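Local atomic coordinates of oligopeptide-binding protein appA (Bacillus subtilis, PDB entry 1XOC), a protein that binds oligopeptides such as tetra- and pentapeptides outside the Bacillus subtilis cell for an ABC transporter that can replace the OPP system in sporulation and genetic competence. Residues 44-47 with 48-51; 174-178 with 179-183; 449-452 with 453-456. One frame throughout, in Å; residues are numbered along the deposited sequence.

Interaction 1 (44-47 with 48-51); sequences ASTD and IENM. With ZN (zinc ion), chain O.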
loop_
_atom_site.group_PDB
_atom_site.type_symbol
_atom_site.label_atom_id
_atom_site.label_comp_id
_atom_site.label_asym_id
_atom_site.label_seq_id
_atom_site.Cartn_x
_atom_site.Cartn_y
_atom_site.Cartn_z
ATOM N N ALA A 44 -5.646 -3.546 -3.271
ATOM C CA ALA A 44 -6.910 -4.125 -3.693
ATOM C C ALA A 44 -7.219 -5.362 -2.856
ATOM O O ALA A 44 -8.356 -5.573 -2.406
ATOM C CB ALA A 44 -6.854 -4.463 -5.171
ATOM N N SER A 45 -6.222 -6.226 -2.680
ATOM C CA SER A 45 -6.354 -7.382 -1.776
ATOM C C SER A 45 -6.690 -6.910 -0.383
ATOM O O SER A 45 -7.593 -7.436 0.241
ATOM C CB SER A 45 -5.091 -8.251 -1.801
ATOM O OG SER A 45 -4.782 -8.736 -3.137
ATOM N N THR A 46 -5.993 -5.903 0.070
ATOM C CA THR A 46 -6.183 -5.438 1.432
ATOM C C THR A 46 -7.613 -4.878 1.634
ATOM O O THR A 46 -8.222 -5.047 2.700
ATOM C CB THR A 46 -5.103 -4.426 1.837
ATOM O OG1 THR A 46 -3.817 -5.051 1.754
ATOM C CG2 THR A 46 -5.256 -3.944 3.268
ATOM N N ASP A 47 -8.155 -4.194 0.632
ATOM C CA ASP A 47 -9.538 -3.699 0.716
ATOM C C ASP A 47 -10.530 -4.826 1.030
ATOM O O ASP A 47 -11.456 -4.642 1.853
ATOM C CB ASP A 47 -9.998 -3.046 -0.593
ATOM C CG ASP A 47 -9.442 -1.651 -0.817
ATOM O OD1 ASP A 47 -9.024 -0.953 0.153
ATOM O OD2 ASP A 47 -9.513 -1.266 -2.011
ATOM N N ILE A 48 -10.385 -5.961 0.360
ATOM C CA ILE A 48 -11.323 -7.054 0.577
ATOM C C ILE A 48 -11.063 -7.709 1.962
ATOM O O ILE A 48 -12.012 -8.039 2.697
ATOM C CB ILE A 48 -11.223 -8.046 -0.550
ATOM C CG1 ILE A 48 -11.459 -7.343 -1.879
ATOM C CG2 ILE A 48 -12.215 -9.194 -0.330
ATOM C CD1 ILE A 48 -12.819 -6.813 -2.083
ATOM N N GLU A 49 -9.784 -7.920 2.299
ATOM C CA GLU A 49 -9.412 -8.487 3.592
ATOM C C GLU A 49 -10.028 -7.734 4.773
ATOM O O GLU A 49 -10.498 -8.337 5.733
ATOM C CB GLU A 49 -7.876 -8.460 3.737
ATOM C CG GLU A 49 -7.168 -9.441 2.824
ATOM C CD GLU A 49 -5.672 -9.205 2.740
ATOM O OE1 GLU A 49 -5.160 -8.310 3.429
ATOM O OE2 GLU A 49 -4.977 -9.919 1.979
ATOM N N ASN A 50 -10.054 -6.419 4.666
ATOM C CA ASN A 50 -10.594 -5.602 5.766
ATOM C C ASN A 50 -12.110 -5.706 5.908
ATOM O O ASN A 50 -12.656 -5.302 6.949
ATOM C CB ASN A 50 -10.094 -4.162 5.679
ATOM C CG ASN A 50 -8.693 -4.039 6.241
ATOM O OD1 ASN A 50 -7.707 -4.413 5.604
ATOM N ND2 ASN A 50 -8.610 -3.612 7.472
ATOM N N MET A 51 -12.802 -6.228 4.895
ATOM C CA MET A 51 -14.238 -6.528 4.984
ATOM C C MET A 51 -14.493 -7.940 5.447
ATOM O O MET A 51 -15.469 -8.202 6.137
ATOM C CB MET A 51 -14.946 -6.267 3.645
ATOM C CG MET A 51 -15.061 -4.791 3.370
ATOM S SD MET A 51 -16.012 -4.342 1.900
ATOM C CE MET A 51 -14.880 -4.861 0.630
HETATM ZN ZN ZN O . -9.000 0.978 -2.237
HETATM O O HOH W 1 -9.843 2.729 -3.698
HETATM O O HOH W 2 -11.247 1.096 -2.969
HETATM O O HOH W 3 -6.988 0.414 -2.933
#

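Interaction 2 (174-178 with 179-183); sequences ENEFN and RKKPI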
loop_
_atom_site.group_PDB
_atom_site.type_symbol
_atom_site.label_atom_id
_atom_site.label_comp_id
_atom_site.label_asym_id
_atom_site.label_seq_id
_atom_site.Cartn_x
_atom_site.Cartn_y
_atom_site.Cartn_z
ATOM N N GLU A 174 -1.102 -20.887 -1.746
ATOM C CA GLU A 174 -1.838 -21.453 -2.856
ATOM C C GLU A 174 -3.227 -21.992 -2.485
ATOM O O GLU A 174 -4.014 -22.274 -3.365
ATOM C CB GLU A 174 -1.008 -22.548 -3.518
ATOM C CG GLU A 174 -0.668 -23.708 -2.621
ATOM C CD GLU A 174 0.332 -24.694 -3.252
ATOM O OE1 GLU A 174 1.533 -24.325 -3.384
ATOM O OE2 GLU A 174 -0.061 -25.851 -3.569
ATOM N N ASN A 175 -3.561 -22.077 -1.204
ATOM C CA ASN A 175 -4.800 -22.739 -0.814
ATOM C C ASN A 175 -6.035 -21.996 -1.330
ATOM O O ASN A 175 -6.083 -20.770 -1.320
ATOM C CB ASN A 175 -4.841 -22.860 0.714
ATOM C CG ASN A 175 -5.819 -23.905 1.196
ATOM O OD1 ASN A 175 -5.452 -25.092 1.385
ATOM N ND2 ASN A 175 -7.062 -23.468 1.448
ATOM N N GLU A 176 -7.049 -22.746 -1.779
ATOM C CA GLU A 176 -8.306 -22.146 -2.276
ATOM C C GLU A 176 -9.031 -21.242 -1.253
ATOM O O GLU A 176 -9.823 -20.374 -1.617
ATOM C CB GLU A 176 -9.254 -23.261 -2.762
ATOM C CG GLU A 176 -10.534 -22.728 -3.435
ATOM C CD GLU A 176 -10.274 -22.029 -4.770
ATOM O OE1 GLU A 176 -9.766 -22.710 -5.693
ATOM O OE2 GLU A 176 -10.612 -20.829 -4.928
ATOM N N PHE A 177 -8.759 -21.459 0.020
ATOM C CA PHE A 177 -9.253 -20.577 1.054
ATOM C C PHE A 177 -9.007 -19.113 0.697
ATOM O O PHE A 177 -9.829 -18.227 0.998
ATOM C CB PHE A 177 -8.555 -20.901 2.379
ATOM C CG PHE A 177 -8.951 -19.994 3.543
ATOM C CD1 PHE A 177 -8.382 -18.747 3.703
ATOM C CD2 PHE A 177 -9.912 -20.405 4.472
ATOM C CE1 PHE A 177 -8.740 -17.929 4.769
ATOM C CE2 PHE A 177 -10.255 -19.592 5.522
ATOM C CZ PHE A 177 -9.691 -18.366 5.660
ATOM N N ASN A 178 -7.853 -18.842 0.105
ATOM C CA ASN A 178 -7.420 -17.431 -0.039
ATOM C C ASN A 178 -8.092 -16.721 -1.220
ATOM O O ASN A 178 -7.939 -15.536 -1.373
ATOM C CB ASN A 178 -5.894 -17.387 -0.230
ATOM C CG ASN A 178 -5.143 -17.912 0.980
ATOM O OD1 ASN A 178 -5.490 -17.605 2.105
ATOM N ND2 ASN A 178 -4.125 -18.722 0.744
ATOM N N ARG A 179 -8.804 -17.475 -2.051
ATOM C CA ARG A 179 -9.412 -16.908 -3.238
ATOM C C ARG A 179 -10.915 -17.104 -3.295
ATOM O O ARG A 179 -11.649 -16.142 -3.327
ATOM C CB ARG A 179 -8.770 -17.469 -4.504
ATOM C CG ARG A 179 -7.323 -17.106 -4.666
ATOM C CD ARG A 179 -6.646 -17.724 -5.877
ATOM N NE ARG A 179 -7.111 -19.079 -6.118
ATOM C CZ ARG A 179 -6.591 -20.158 -5.569
ATOM N NH1 ARG A 179 -5.580 -20.054 -4.730
ATOM N NH2 ARG A 179 -7.087 -21.350 -5.855
ATOM N N LYS A 180 -11.367 -18.355 -3.295
ATOM C CA LYS A 180 -12.821 -18.515 -3.408
ATOM C C LYS A 180 -13.505 -19.307 -2.305
ATOM O O LYS A 180 -14.713 -19.375 -2.325
ATOM C CB LYS A 180 -13.206 -18.991 -4.817
ATOM C CG LYS A 180 -13.063 -17.894 -5.899
ATOM C CD LYS A 180 -13.177 -18.394 -7.342
ATOM C CE LYS A 180 -12.830 -17.292 -8.342
ATOM N NZ LYS A 180 -11.380 -17.099 -8.445
ATOM N N LYS A 181 -12.802 -19.595 -1.222
ATOM C CA LYS A 181 -13.455 -20.089 -0.029
ATOM C C LYS A 181 -13.012 -19.412 1.261
ATOM O O LYS A 181 -12.817 -20.079 2.254
ATOM C CB LYS A 181 -13.258 -21.595 0.099
ATOM C CG LYS A 181 -13.887 -22.366 -1.036
ATOM C CD LYS A 181 -14.199 -23.772 -0.614
ATOM C CE LYS A 181 -12.947 -24.587 -0.566
ATOM N NZ LYS A 181 -13.059 -25.733 0.390
ATOM N N PRO A 182 -12.850 -18.096 1.253
ATOM C CA PRO A 182 -12.363 -17.508 2.496
ATOM C C PRO A 182 -13.430 -17.510 3.575
ATOM O O PRO A 182 -14.608 -17.296 3.286
ATOM C CB PRO A 182 -12.009 -16.078 2.082
ATOM C CG PRO A 182 -12.941 -15.765 1.002
ATOM C CD PRO A 182 -13.066 -17.047 0.238
ATOM N N ILE A 183 -13.014 -17.749 4.814
ATOM C CA ILE A 183 -13.894 -17.724 5.987
ATOM C C ILE A 183 -13.214 -16.835 7.014
ATOM O O ILE A 183 -12.124 -17.143 7.432
ATOM C CB ILE A 183 -14.139 -19.136 6.563
ATOM C CG1 ILE A 183 -14.900 -20.012 5.541
ATOM C CG2 ILE A 183 -14.835 -19.053 7.935
ATOM C CD1 ILE A 183 -16.300 -19.583 5.297
HETATM O O HOH W 4 -9.773 -19.778 -7.256
#

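Interaction 3 (449-452 with 453-456); sequences EADK and LMKD. With ZN (zinc ion), chain K.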
loop_
_atom_site.group_PDB
_atom_site.type_symbol
_atom_site.label_atom_id
_atom_site.label_comp_id
_atom_site.label_asym_id
_atom_site.label_seq_id
_atom_site.Cartn_x
_atom_site.Cartn_y
_atom_site.Cartn_z
ATOM N N GLU A 449 24.969 2.765 5.606
ATOM C CA GLU A 449 24.832 3.760 6.660
ATOM C C GLU A 449 23.346 3.985 6.967
ATOM O O GLU A 449 22.943 4.059 8.118
ATOM C CB GLU A 449 25.580 5.052 6.291
ATOM C CG GLU A 449 27.102 4.842 6.146
ATOM C CD GLU A 449 27.901 6.153 6.047
ATOM O OE1 GLU A 449 27.288 7.238 6.189
ATOM O OE2 GLU A 449 29.152 6.116 5.833
ATOM N N ALA A 450 22.523 4.031 5.938
ATOM C CA ALA A 450 21.079 4.140 6.128
ATOM C C ALA A 450 20.508 2.893 6.817
ATOM O O ALA A 450 19.620 3.002 7.675
ATOM C CB ALA A 450 20.379 4.369 4.798
ATOM N N ASP A 451 21.015 1.713 6.440
ATOM C CA ASP A 451 20.596 0.447 7.066
ATOM C C ASP A 451 20.741 0.538 8.580
ATOM O O ASP A 451 19.819 0.244 9.329
ATOM C CB ASP A 451 21.470 -0.720 6.590
ATOM C CG ASP A 451 21.053 -1.287 5.240
ATOM O OD1 ASP A 451 19.979 -0.913 4.723
ATOM O OD2 ASP A 451 21.816 -2.145 4.727
ATOM N N LYS A 452 21.926 0.948 9.014
ATOM C CA LYS A 452 22.217 1.078 10.425
ATOM C C LYS A 452 21.280 2.056 11.140
ATOM O O LYS A 452 20.817 1.788 12.237
ATOM C CB LYS A 452 23.667 1.525 10.615
ATOM C CG LYS A 452 24.055 1.612 12.086
ATOM C CD LYS A 452 25.558 1.625 12.336
ATOM C CE LYS A 452 25.907 1.028 13.710
ATOM N NZ LYS A 452 24.956 1.399 14.798
ATOM N N LEU A 453 21.052 3.213 10.540
ATOM C CA LEU A 453 20.163 4.216 11.126
ATOM C C LEU A 453 18.726 3.708 11.303
ATOM O O LEU A 453 18.111 3.920 12.346
ATOM C CB LEU A 453 20.154 5.487 10.272
ATOM C CG LEU A 453 21.432 6.324 10.256
ATOM C CD1 LEU A 453 21.400 7.333 9.135
ATOM C CD2 LEU A 453 21.635 7.022 11.588
ATOM N N MET A 454 18.203 3.056 10.269
ATOM C CA MET A 454 16.859 2.462 10.296
ATOM C C MET A 454 16.712 1.354 11.334
ATOM O O MET A 454 15.708 1.285 12.042
ATOM C CB MET A 454 16.502 1.934 8.900
ATOM C CG MET A 454 16.215 3.050 7.896
ATOM S SD MET A 454 15.635 2.505 6.267
ATOM C CE MET A 454 17.162 2.034 5.468
ATOM N N LYS A 455 17.713 0.486 11.415
ATOM C CA LYS A 455 17.753 -0.563 12.421
ATOM C C LYS A 455 17.809 0.030 13.837
ATOM O O LYS A 455 17.024 -0.356 14.713
ATOM C CB LYS A 455 18.965 -1.464 12.171
ATOM C CG LYS A 455 19.069 -2.702 13.060
ATOM C CD LYS A 455 20.514 -3.222 13.067
ATOM C CE LYS A 455 20.723 -4.372 14.035
ATOM N NZ LYS A 455 22.161 -4.798 14.104
ATOM N N ASP A 456 18.733 0.968 14.059
ATOM C CA ASP A 456 18.909 1.577 15.386
ATOM C C ASP A 456 17.692 2.413 15.789
ATOM O O ASP A 456 17.359 2.496 16.967
ATOM C CB ASP A 456 20.189 2.433 15.452
ATOM C CG ASP A 456 21.487 1.601 15.347
ATOM O OD1 ASP A 456 21.475 0.345 15.445
ATOM O OD2 ASP A 456 22.547 2.229 15.159
HETATM ZN ZN ZN K . 28.885 8.302 6.643
HETATM O O HOH W 5 30.170 7.912 8.148
#

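Interaction 1 (44-47 with 48-51)
The carbonyl oxygen of S45 is gripped by two backbone N-H groups, firmly by E49 N at 3.0 Å in an almost straight bond (173°) and weakly by I48 N. One step on, N50 N donates to T46 O, also at 3.0 Å. The E49 side chain runs back along this turn: with CG anti to its own carbonyl carbon (chi1 -70°), E49 CG rests 3.3 Å from S45 O and OE1 comes within 3.6 Å of T46 CA. Its OE2 is taken up by S40 OG and N36 N. The small hydroxyls of S45 and T46 turn instead to D42, and T46 packs against a basic side chain of the bound peptide. D47 OD2 binds a zinc ion at 2.3 Å, whose other ligands here are three waters. Two oxygens on a short stem let this one carboxylate serve the metal and Y219 OH through OD2 and a salt bridge to R508 through OD1. M51 is long and flexible enough to lay CE 3.6 Å from D47 O. The i to i+4 bonding is that of an alpha helix, here one packed against strand 216-221 and touching the bound peptide at T46, in a periplasmic-binding-protein fold.

Interaction 2 (174-178 with 179-183)
R179 reaches back with both terminal nitrogens: NH2 makes a salt bridge to E176 OE1 at 3.0 Å, while NH1 donates to E174 O, also at 3.0 Å, with that oxygen in the guanidinium plane. Carboxylate and guanidinium are steeply inclined, 71° apart. E176 is folded at chi2 (68°), which brings its carboxylate over the following turn; E176 OE2 receives a hydrogen bond from a water at 2.7 Å, and the same water accepts from R179 NE. In the backbone, R179 N makes the i to i+3 bond of the 3-10 turn 176-178 to E176 O, and K180 N, at 3.0 Å, and K181 N add to the same oxygen. Were R179 an alanine, the E176 carboxylate would probably lose its salt-bridge mate and E174 O this donor, leaving the E176 side chain freer to turn. Farther out, the ring-closed backbone of P182 holds CA over the centre of the F177 ring, 4.1 Å away, a CH-pi contact, and I183 CB lies 4.0 Å from F177 CE2. I183 O, at the ring edge, is buried without a polar partner. Charge and water thus fasten one side of the loop, whereas apolar packing round the F177 ring, extended by Y53 and I163, fixes the other.

Interaction 3 (449-452 with 453-456)
K452 and D456, one turn apart, form the salt bridge between these two segments: K452 NZ donates to D456 OD2 at 2.6 Å, using the oxygen's syn lone pair, on the side of its other oxygen. The lysine leaves the backbone with CG anti to N (chi1 -177°) and runs largely extended before a bend at chi4 (-39°) turns NZ in to the acid. K452 CG also passes 3.5 Å from D456 OD2, so the aliphatic stem lies beside the carboxylate that its amine holds. Lysine and aspartate suit this exposed side, where one is long enough to cross a turn and the other short enough to stay close to the backbone. Another acid, D451, has its polar partner outside the segments, OD2 bonding S433 OG.

Four main-chain bonds run from residue i+4 back to i. M454 N to A450 O, at 3.0 Å and 171°, is the straightest, and L453 N to E449 O, at 3.2 Å, the longest.

E449 binds a metal. The extended chain of E449 carries its carboxylate outward to hold a zinc ion through both oxygens, OE1 at 2.0 Å, with a water as a further ligand; OE1 also meets K476 NZ.

Apolar contact is modest. M454, bent at chi3, lays CE 4.0 Å from A450 CB, a fit that a small alanine permits, and the same methyl packs against the backbone, 3.4 Å from A450 O.

The helix 448-457 rests on helix 463-480 through L453, which touches Q472, I473 and K476, and through M454, which touches I473.

All three contacts are local, each within one unbroken stretch, so none closes a long loop; they follow one another in series, without nesting or crossing. Interaction 1 comes first, on helix 43-52, and interaction 2 follows in the loop between helix 161-164 and strand 188-194. Far apart in sequence, they lie with centres about 14 Å apart and share neighbours: N36 bonds E49 through its backbone and N178 through its side chain, while F35 meets both regions. Interaction 3, on helix 448-457, stands away, its centre about 32 Å from that of interaction 1 and about 38 Å from that of interaction 2, and joins that helix to 463-480.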